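Local structure of galactose mutarotase-like protein (3OS7) at residues A30-E42 with G110-K122. The protein probably binds carbohydrate and may act as an aldose 1-epimerase, interconverting the anomers of a sugar. Numbering follows the deposited sequence.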
loop_
_atom_site.group_PDB
_atom_site.type_symbol
_atom_site.label_atom_id
_atom_site.label_comp_id
_atom_site.label_asym_id
_atom_site.label_seq_id
_atom_site.Cartn_x
_atom_site.Cartn_y
_atom_site.Cartn_z
ATOM N N ALA A 30 -3.552 3.963 16.058
ATOM C CA ALA A 30 -3.664 3.001 14.969
ATOM C C ALA A 30 -4.213 1.652 15.451
ATOM O O ALA A 30 -4.159 1.322 16.644
ATOM C CB ALA A 30 -2.337 2.788 14.278
ATOM N N LEU A 31 -4.699 0.878 14.506
ATOM C CA LEU A 31 -5.221 -0.467 14.791
ATOM C C LEU A 31 -4.699 -1.392 13.705
ATOM O O LEU A 31 -4.914 -1.131 12.531
ATOM C CB LEU A 31 -6.750 -0.445 14.799
ATOM C CG LEU A 31 -7.450 -1.795 14.993
ATOM C CD1 LEU A 31 -7.020 -2.437 16.317
ATOM C CD2 LEU A 31 -8.966 -1.562 14.914
ATOM N N ILE A 32 -4.045 -2.487 14.102
ATOM C CA ILE A 32 -3.530 -3.448 13.187
ATOM C C ILE A 32 -4.153 -4.833 13.442
ATOM O O ILE A 32 -4.418 -5.207 14.595
ATOM C CB ILE A 32 -1.974 -3.508 13.230
ATOM C CG1 ILE A 32 -1.411 -4.316 12.050
ATOM C CG2 ILE A 32 -1.453 -4.069 14.571
ATOM C CD1 ILE A 32 0.144 -4.208 11.952
ATOM N N ILE A 33 -4.430 -5.542 12.339
ATOM C CA ILE A 33 -5.067 -6.870 12.390
ATOM C C ILE A 33 -4.104 -7.953 11.861
ATOM O O ILE A 33 -4.073 -8.246 10.652
ATOM C CB ILE A 33 -6.363 -6.943 11.568
ATOM C CG1 ILE A 33 -7.277 -5.718 11.784
ATOM C CG2 ILE A 33 -7.113 -8.261 11.923
ATOM C CD1 ILE A 33 -7.773 -5.537 13.198
ATOM N N PRO A 34 -3.318 -8.559 12.759
ATOM C CA PRO A 34 -2.350 -9.568 12.322
ATOM C C PRO A 34 -2.943 -10.720 11.507
ATOM O O PRO A 34 -2.361 -11.094 10.478
ATOM C CB PRO A 34 -1.724 -10.048 13.634
ATOM C CG PRO A 34 -1.881 -8.887 14.557
ATOM C CD PRO A 34 -3.200 -8.266 14.194
ATOM N N ASP A 35 -4.111 -11.220 11.910
ATOM C CA ASP A 35 -4.762 -12.333 11.213
ATOM C C ASP A 35 -5.166 -12.082 9.757
ATOM O O ASP A 35 -5.364 -13.034 9.011
ATOM C CB ASP A 35 -6.023 -12.759 11.959
ATOM C CG ASP A 35 -5.732 -13.726 13.111
ATOM O OD1 ASP A 35 -4.610 -14.255 13.185
ATOM O OD2 ASP A 35 -6.634 -13.954 13.932
ATOM N N VAL A 36 -5.318 -10.813 9.366
ATOM C CA VAL A 36 -5.589 -10.483 7.980
ATOM C C VAL A 36 -4.511 -9.506 7.437
ATOM O O VAL A 36 -4.665 -8.284 7.460
ATOM C CB VAL A 36 -7.020 -9.943 7.773
ATOM C CG1 VAL A 36 -7.308 -9.770 6.311
ATOM C CG2 VAL A 36 -8.091 -10.900 8.422
ATOM N N GLY A 37 -3.421 -10.072 6.957
ATOM C CA GLY A 37 -2.408 -9.295 6.237
ATOM C C GLY A 37 -1.585 -8.351 7.065
ATOM O O GLY A 37 -0.869 -7.512 6.501
ATOM N N GLY A 38 -1.648 -8.459 8.392
ATOM C CA GLY A 38 -1.027 -7.431 9.243
ATOM C C GLY A 38 -1.497 -6.049 8.834
ATOM O O GLY A 38 -0.731 -5.077 8.855
ATOM N N ASN A 39 -2.789 -5.949 8.509
ATOM C CA ASN A 39 -3.335 -4.731 7.924
ATOM C C ASN A 39 -3.602 -3.708 9.027
ATOM O O ASN A 39 -4.356 -3.976 9.956
ATOM C CB ASN A 39 -4.614 -5.087 7.157
ATOM C CG ASN A 39 -5.148 -3.939 6.310
ATOM O OD1 ASN A 39 -5.072 -2.768 6.706
ATOM N ND2 ASN A 39 -5.758 -4.284 5.158
ATOM N N VAL A 40 -2.971 -2.537 8.910
ATOM C CA VAL A 40 -3.345 -1.345 9.652
ATOM C C VAL A 40 -4.633 -0.717 9.046
ATOM O O VAL A 40 -4.599 -0.089 7.996
ATOM C CB VAL A 40 -2.203 -0.312 9.711
ATOM C CG1 VAL A 40 -2.636 0.943 10.497
ATOM C CG2 VAL A 40 -0.955 -0.947 10.329
ATOM N N VAL A 41 -5.759 -0.954 9.699
ATOM C CA VAL A 41 -7.077 -0.565 9.210
ATOM C C VAL A 41 -7.571 0.762 9.722
ATOM O O VAL A 41 -8.563 1.292 9.220
ATOM C CB VAL A 41 -8.145 -1.640 9.529
ATOM C CG1 VAL A 41 -7.801 -2.923 8.808
ATOM C CG2 VAL A 41 -8.350 -1.858 11.059
ATOM N N GLU A 42 -6.874 1.319 10.700
ATOM C CA GLU A 42 -7.202 2.623 11.230
ATOM C C GLU A 42 -5.946 3.404 11.604
ATOM O O GLU A 42 -5.040 2.850 12.174
ATOM C CB GLU A 42 -8.091 2.465 12.474
ATOM C CG GLU A 42 -8.802 3.759 12.808
ATOM C CD GLU A 42 -9.827 3.587 13.903
ATOM O OE1 GLU A 42 -9.440 3.059 14.963
ATOM O OE2 GLU A 42 -11.003 3.969 13.688
ATOM N N GLY A 110 -1.382 -11.015 -4.989
ATOM C CA GLY A 110 -0.796 -11.953 -4.034
ATOM C C GLY A 110 -1.716 -12.404 -2.896
ATOM O O GLY A 110 -2.873 -12.011 -2.814
ATOM N N PHE A 111 -1.187 -13.227 -2.007
ATOM C CA PHE A 111 -1.985 -13.828 -0.927
ATOM C C PHE A 111 -1.588 -13.324 0.457
ATOM O O PHE A 111 -2.300 -13.586 1.427
ATOM C CB PHE A 111 -1.864 -15.370 -0.946
ATOM C CG PHE A 111 -0.456 -15.848 -0.877
ATOM C CD1 PHE A 111 0.187 -15.993 0.342
ATOM C CD2 PHE A 111 0.254 -16.115 -2.034
ATOM C CE1 PHE A 111 1.516 -16.385 0.402
ATOM C CE2 PHE A 111 1.576 -16.487 -1.991
ATOM C CZ PHE A 111 2.220 -16.639 -0.761
ATOM N N ILE A 112 -0.467 -12.621 0.583
ATOM C CA ILE A 112 -0.004 -12.273 1.917
ATOM C C ILE A 112 -0.961 -11.277 2.583
ATOM O O ILE A 112 -1.093 -11.266 3.782
ATOM C CB ILE A 112 1.493 -11.791 1.989
ATOM C CG1 ILE A 112 1.721 -10.502 1.220
ATOM C CG2 ILE A 112 2.459 -12.915 1.516
ATOM C CD1 ILE A 112 3.184 -10.008 1.344
ATOM N N LYS A 113 -1.686 -10.501 1.787
ATOM C CA LYS A 113 -2.705 -9.588 2.315
ATOM C C LYS A 113 -3.888 -10.325 2.960
ATOM O O LYS A 113 -4.615 -9.732 3.741
ATOM C CB LYS A 113 -3.274 -8.680 1.215
ATOM C CG LYS A 113 -4.010 -9.401 0.093
ATOM C CD LYS A 113 -4.392 -8.419 -1.057
ATOM C CE LYS A 113 -5.430 -9.005 -1.935
ATOM N NZ LYS A 113 -5.153 -10.387 -2.344
ATOM N N ASN A 114 -4.099 -11.579 2.565
ATOM C CA ASN A 114 -5.219 -12.393 3.098
ATOM C C ASN A 114 -4.785 -13.333 4.211
ATOM O O ASN A 114 -5.612 -14.020 4.803
ATOM C CB ASN A 114 -5.825 -13.256 1.985
ATOM C CG ASN A 114 -6.233 -12.458 0.744
ATOM O OD1 ASN A 114 -5.470 -12.376 -0.208
ATOM N ND2 ASN A 114 -7.444 -11.899 0.744
ATOM N N SER A 115 -3.490 -13.386 4.486
ATOM C CA SER A 115 -2.897 -14.456 5.301
ATOM C C SER A 115 -2.649 -14.036 6.732
ATOM O O SER A 115 -2.685 -12.856 7.052
ATOM C CB SER A 115 -1.593 -14.908 4.649
ATOM O OG SER A 115 -1.900 -15.527 3.423
ATOM N N LYS A 116 -2.423 -15.009 7.610
ATOM C CA LYS A 116 -2.157 -14.703 9.021
ATOM C C LYS A 116 -0.706 -14.330 9.231
ATOM O O LYS A 116 0.182 -15.053 8.818
ATOM C CB LYS A 116 -2.466 -15.897 9.919
ATOM C CG LYS A 116 -3.906 -16.344 9.880
ATOM C CD LYS A 116 -4.204 -17.307 11.048
ATOM C CE LYS A 116 -5.486 -18.071 10.777
ATOM N NZ LYS A 116 -5.932 -18.839 11.982
ATOM N N TRP A 117 -0.489 -13.182 9.861
ATOM C CA TRP A 117 0.810 -12.741 10.265
ATOM C C TRP A 117 0.899 -12.901 11.767
ATOM O O TRP A 117 -0.136 -12.999 12.441
ATOM C CB TRP A 117 1.012 -11.281 9.880
ATOM C CG TRP A 117 1.100 -11.016 8.404
ATOM C CD1 TRP A 117 0.176 -11.365 7.439
ATOM C CD2 TRP A 117 2.090 -10.225 7.724
ATOM N NE1 TRP A 117 0.569 -10.900 6.216
ATOM C CE2 TRP A 117 1.738 -10.196 6.358
ATOM C CE3 TRP A 117 3.264 -9.595 8.128
ATOM C CZ2 TRP A 117 2.511 -9.537 5.396
ATOM C CZ3 TRP A 117 4.028 -8.953 7.181
ATOM C CH2 TRP A 117 3.652 -8.932 5.829
ATOM N N THR A 118 2.118 -12.935 12.297
ATOM C CA THR A 118 2.321 -13.063 13.734
ATOM C C THR A 118 2.988 -11.818 14.278
ATOM O O THR A 118 3.723 -11.139 13.561
ATOM C CB THR A 118 3.112 -14.297 14.063
ATOM O OG1 THR A 118 4.365 -14.244 13.404
ATOM C CG2 THR A 118 2.343 -15.545 13.575
ATOM N N VAL A 119 2.675 -11.486 15.519
ATOM C CA VAL A 119 3.229 -10.298 16.154
ATOM C C VAL A 119 4.669 -10.602 16.519
ATOM O O VAL A 119 4.963 -11.605 17.175
ATOM C CB VAL A 119 2.408 -9.869 17.381
ATOM C CG1 VAL A 119 3.085 -8.720 18.107
ATOM C CG2 VAL A 119 1.012 -9.472 16.973
ATOM N N HIS A 120 5.578 -9.733 16.090
ATOM C CA HIS A 120 6.994 -9.972 16.254
ATOM C C HIS A 120 7.568 -9.122 17.389
ATOM O O HIS A 120 8.449 -9.581 18.132
ATOM C CB HIS A 120 7.685 -9.715 14.907
ATOM C CG HIS A 120 9.162 -9.857 14.943
ATOM N ND1 HIS A 120 9.790 -11.088 15.019
ATOM C CD2 HIS A 120 10.148 -8.927 14.915
ATOM C CE1 HIS A 120 11.101 -10.902 15.032
ATOM N NE2 HIS A 120 11.343 -9.602 14.957
ATOM N N LYS A 121 7.091 -7.887 17.517
ATOM C CA LYS A 121 7.586 -6.938 18.502
ATOM C C LYS A 121 6.530 -5.908 18.880
ATOM O O LYS A 121 5.745 -5.467 18.040
ATOM C CB LYS A 121 8.821 -6.242 17.956
ATOM C CG LYS A 121 9.543 -5.360 18.979
ATOM C CD LYS A 121 10.707 -4.592 18.391
ATOM C CE LYS A 121 11.793 -5.482 17.872
ATOM N NZ LYS A 121 13.068 -4.713 17.783
ATOM N N LYS A 122 6.512 -5.549 20.154
ATOM C CA LYS A 122 5.705 -4.467 20.683
ATOM C C LYS A 122 6.599 -3.733 21.657
ATOM O O LYS A 122 7.157 -4.359 22.569
ATOM C CB LYS A 122 4.472 -4.995 21.438
ATOM C CG LYS A 122 3.507 -5.752 20.599
ATOM C CD LYS A 122 2.298 -6.248 21.430
ATOM C CE LYS A 122 2.641 -7.346 22.480
ATOM N NZ LYS A 122 1.524 -7.419 23.511
HETATM O O HOH W 1 -2.145 -14.191 13.528
HETATM O O HOH W 2 -6.438 -14.854 7.404
HETATM O O HOH W 3 -4.591 -6.803 4.076
#
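With CG beside its own backbone N (chi1 -68°) and chi2 at 55°, Trp117 lays one face of its indole over the peptide joining Gly37 to Gly38; Gly38 N sits 3.5 Å above the ring plane, offset toward the rim. Gly38, having no side chain, lets the ring come close, and both glycines have positive phi. The pyrrole side does most of the touching, NE1 standing 3.4 Å from Gly37 CA. The bond from NE1 to Ile112 O, nearly straight at 172° and lying in the indole plane, helps fix the ring's rotation; Ser115 N reaches the same oxygen from the opposite face of its carbonyl. Gly37 CA also makes CH...O contacts with Ile112 O and Lys113 O, so it packs closely against two successive carbonyl oxygens.

Two backbone bonds tie the two segments together on either side of Lys116. Trp117 N donates to Pro34 O at 2.9 Å, coming from above the carbonyl plane, and Gly37 N donates to Ser115 O, also at 2.9 Å but in the plane of the Ser115 carbonyl. Asp35 and Lys116 run side by side, with Asp35 OD1 3.7 Å from Lys116 CD; the ammonium lies too far off for a salt bridge, and Asp35 OD2 is hydrogen-bonded to His18 ND1. Waters bridge Asp35 OD1 to Trp117 O and Asp35 O to Asn114 O. Farther along, the ring of Pro34 meets Val119, CG to CG2 at 3.8 Å.

The indole also touches Phe135, Phe153 and Leu155, of strands 128-137 and 151-160. The contact thus seats a beta hairpin, its type I turn at Ile33-Val36 followed by a G1 bulge at Gly38 and Asn39, against the segment entering strand 118-125, within the all-beta galactose mutarotase-like fold.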